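Local coordinates for protein BldN (Streptomyces venezuelae, PDB 6DXO) that probably acts as the membrane-anchored anti-sigma factor RsbN, whose N-terminal part, present here, binds the sigma factor BldN, at residues Q16-R21 / K42-A47. Numbering follows the deposited sequence.
Sequences QALEDR and KLLALA
A helix-helix packing contact, in which Ala17 and Leu18 of helix 3-20 meet Leu44 and Ala47 of helix 41-51, illustrates how two small residues and two leucines can join helices chiefly through methyl groups. The short segments cross at -47°, their axes approaching to 10.5 Å. The nearest backbones are those of Leu18 and Leu44, with CA atoms 6.8 Å apart. Leu44 is the residue most covered by the other segment. Its isobutyl fork opens onto the methyl of Ala17, with CD2 3.6 Å and CD1 3.7 Å from Ala17 CB, so both prongs rest on one small group. The CD2 prong also meets Leu18 CD2 at 3.8 Å, the two leucine side chains running at a slant to each other. With CG of Leu18 set opposite its own carbonyl carbon (chi1 -73°), the side chain extends towards helix 41-51, and its CD2 methyl goes on to touch Ala47 CB at 3.6 Å. Leu18 CD2 thus bridges two residues one turn apart, Leu44 and Ala47. Cutting Leu44 back to alanine would remove both prongs and probably leave the Ala17 methyl and one flank of Leu18 without their apolar cover, with the Leu18–Ala47 touch remaining. The interface is small, 195 Å² in all, and lies at the surface. Leu43 and Leu44 also pack on Phe14, one turn earlier in helix 3-20, extending the apolar seam towards that helix's start. The seam joins helix 3-20 to helix 41-51 of the same chain, and no other chain of the assembly touches the two segments.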
loop_
_atom_site.group_PDB
_atom_site.type_symbol
_atom_site.label_atom_id
_atom_site.label_comp_id
_atom_site.label_asym_id
_atom_site.label_seq_id
_atom_site.Cartn_x
_atom_site.Cartn_y
_atom_site.Cartn_z
ATOM N N GLN B 16 -8.989 -16.170 -19.664
ATOM C CA GLN B 16 -9.662 -16.891 -18.589
ATOM C C GLN B 16 -8.710 -17.822 -17.842
ATOM O O GLN B 16 -8.807 -17.980 -16.627
ATOM C CB GLN B 16 -10.852 -17.682 -19.135
ATOM C CG GLN B 16 -11.675 -18.344 -18.054
ATOM C CD GLN B 16 -12.213 -17.345 -17.049
ATOM O OE1 GLN B 16 -12.227 -17.603 -15.847
ATOM N NE2 GLN B 16 -12.661 -16.198 -17.541
ATOM N N ALA B 17 -7.792 -18.440 -18.579
ATOM C CA ALA B 17 -6.788 -19.309 -17.983
ATOM C C ALA B 17 -5.835 -18.529 -17.074
ATOM O O ALA B 17 -5.479 -18.996 -15.993
ATOM C CB ALA B 17 -6.013 -20.035 -19.063
ATOM N N LEU B 18 -5.418 -17.344 -17.514
ATOM C CA LEU B 18 -4.501 -16.530 -16.718
ATOM C C LEU B 18 -5.107 -16.203 -15.362
ATOM O O LEU B 18 -4.451 -16.349 -14.328
ATOM C CB LEU B 18 -4.132 -15.239 -17.451
ATOM C CG LEU B 18 -3.181 -15.394 -18.636
ATOM C CD1 LEU B 18 -3.123 -14.105 -19.437
ATOM C CD2 LEU B 18 -1.793 -15.806 -18.165
ATOM N N GLU B 19 -6.357 -15.757 -15.369
ATOM C CA GLU B 19 -7.074 -15.493 -14.130
ATOM C C GLU B 19 -6.966 -16.704 -13.207
ATOM O O GLU B 19 -6.643 -16.573 -12.026
ATOM C CB GLU B 19 -8.544 -15.176 -14.414
ATOM C CG GLU B 19 -8.770 -13.896 -15.200
ATOM C CD GLU B 19 -10.236 -13.644 -15.506
ATOM O OE1 GLU B 19 -10.996 -14.625 -15.652
ATOM O OE2 GLU B 19 -10.630 -12.462 -15.595
ATOM N N ASP B 20 -7.234 -17.882 -13.761
ATOM C CA ASP B 20 -7.168 -19.120 -12.999
ATOM C C ASP B 20 -5.764 -19.329 -12.456
ATOM O O ASP B 20 -5.584 -19.738 -11.310
ATOM C CB ASP B 20 -7.565 -20.308 -13.876
ATOM C CG ASP B 20 -9.054 -20.349 -14.172
ATOM O OD1 ASP B 20 -9.750 -19.354 -13.879
ATOM O OD2 ASP B 20 -9.524 -21.375 -14.704
ATOM N N ARG B 21 -4.771 -19.043 -13.288
ATOM C CA ARG B 21 -3.379 -19.244 -12.913
ATOM C C ARG B 21 -2.865 -18.094 -12.054
ATOM O O ARG B 21 -2.585 -18.271 -10.871
ATOM C CB ARG B 21 -2.509 -19.407 -14.159
ATOM C CG ARG B 21 -1.099 -19.853 -13.850
ATOM C CD ARG B 21 -1.117 -21.112 -13.002
ATOM N NE ARG B 21 0.222 -21.487 -12.566
ATOM C CZ ARG B 21 0.809 -21.013 -11.473
ATOM N NH1 ARG B 21 0.173 -20.142 -10.701
ATOM N NH2 ARG B 21 2.033 -21.408 -11.151
ATOM N N LYS B 42 1.775 -23.878 -23.070
ATOM C CA LYS B 42 3.076 -23.248 -23.219
ATOM C C LYS B 42 2.950 -21.752 -22.953
ATOM O O LYS B 42 3.808 -21.149 -22.311
ATOM C CB LYS B 42 3.648 -23.505 -24.615
ATOM C CG LYS B 42 5.065 -22.982 -24.806
ATOM C CD LYS B 42 5.998 -23.488 -23.713
ATOM C CE LYS B 42 7.393 -22.897 -23.863
ATOM N NZ LYS B 42 8.326 -23.362 -22.794
ATOM N N LEU B 43 1.865 -21.161 -23.442
ATOM C CA LEU B 43 1.611 -19.741 -23.236
ATOM C C LEU B 43 1.496 -19.424 -21.752
ATOM O O LEU B 43 2.082 -18.457 -21.267
ATOM C CB LEU B 43 0.339 -19.314 -23.968
ATOM C CG LEU B 43 0.339 -19.519 -25.483
ATOM C CD1 LEU B 43 -0.969 -19.022 -26.079
ATOM C CD2 LEU B 43 1.527 -18.818 -26.125
ATOM N N LEU B 44 0.738 -20.244 -21.034
ATOM C CA LEU B 44 0.547 -20.051 -19.604
ATOM C C LEU B 44 1.863 -20.191 -18.848
ATOM O O LEU B 44 2.112 -19.468 -17.886
ATOM C CB LEU B 44 -0.487 -21.040 -19.058
ATOM C CG LEU B 44 -1.951 -20.762 -19.419
ATOM C CD1 LEU B 44 -2.844 -21.936 -19.040
ATOM C CD2 LEU B 44 -2.437 -19.478 -18.757
ATOM N N ALA B 45 2.704 -21.117 -19.296
ATOM C CA ALA B 45 3.994 -21.350 -18.657
ATOM C C ALA B 45 4.903 -20.137 -18.812
ATOM O O ALA B 45 5.669 -19.799 -17.902
ATOM C CB ALA B 45 4.659 -22.597 -19.234
ATOM N N LEU B 46 4.821 -19.488 -19.969
ATOM C CA LEU B 46 5.614 -18.296 -20.228
ATOM C C LEU B 46 5.142 -17.139 -19.349
ATOM O O LEU B 46 5.954 -16.433 -18.751
ATOM C CB LEU B 46 5.551 -17.914 -21.708
ATOM C CG LEU B 46 6.144 -18.940 -22.676
ATOM C CD1 LEU B 46 5.800 -18.598 -24.118
ATOM C CD2 LEU B 46 7.650 -19.042 -22.490
ATOM N N ALA B 47 3.826 -16.955 -19.271
ATOM C CA ALA B 47 3.252 -15.908 -18.431
ATOM C C ALA B 47 3.597 -16.133 -16.963
ATOM O O ALA B 47 3.867 -15.181 -16.228
ATOM C CB ALA B 47 1.747 -15.832 -18.619
#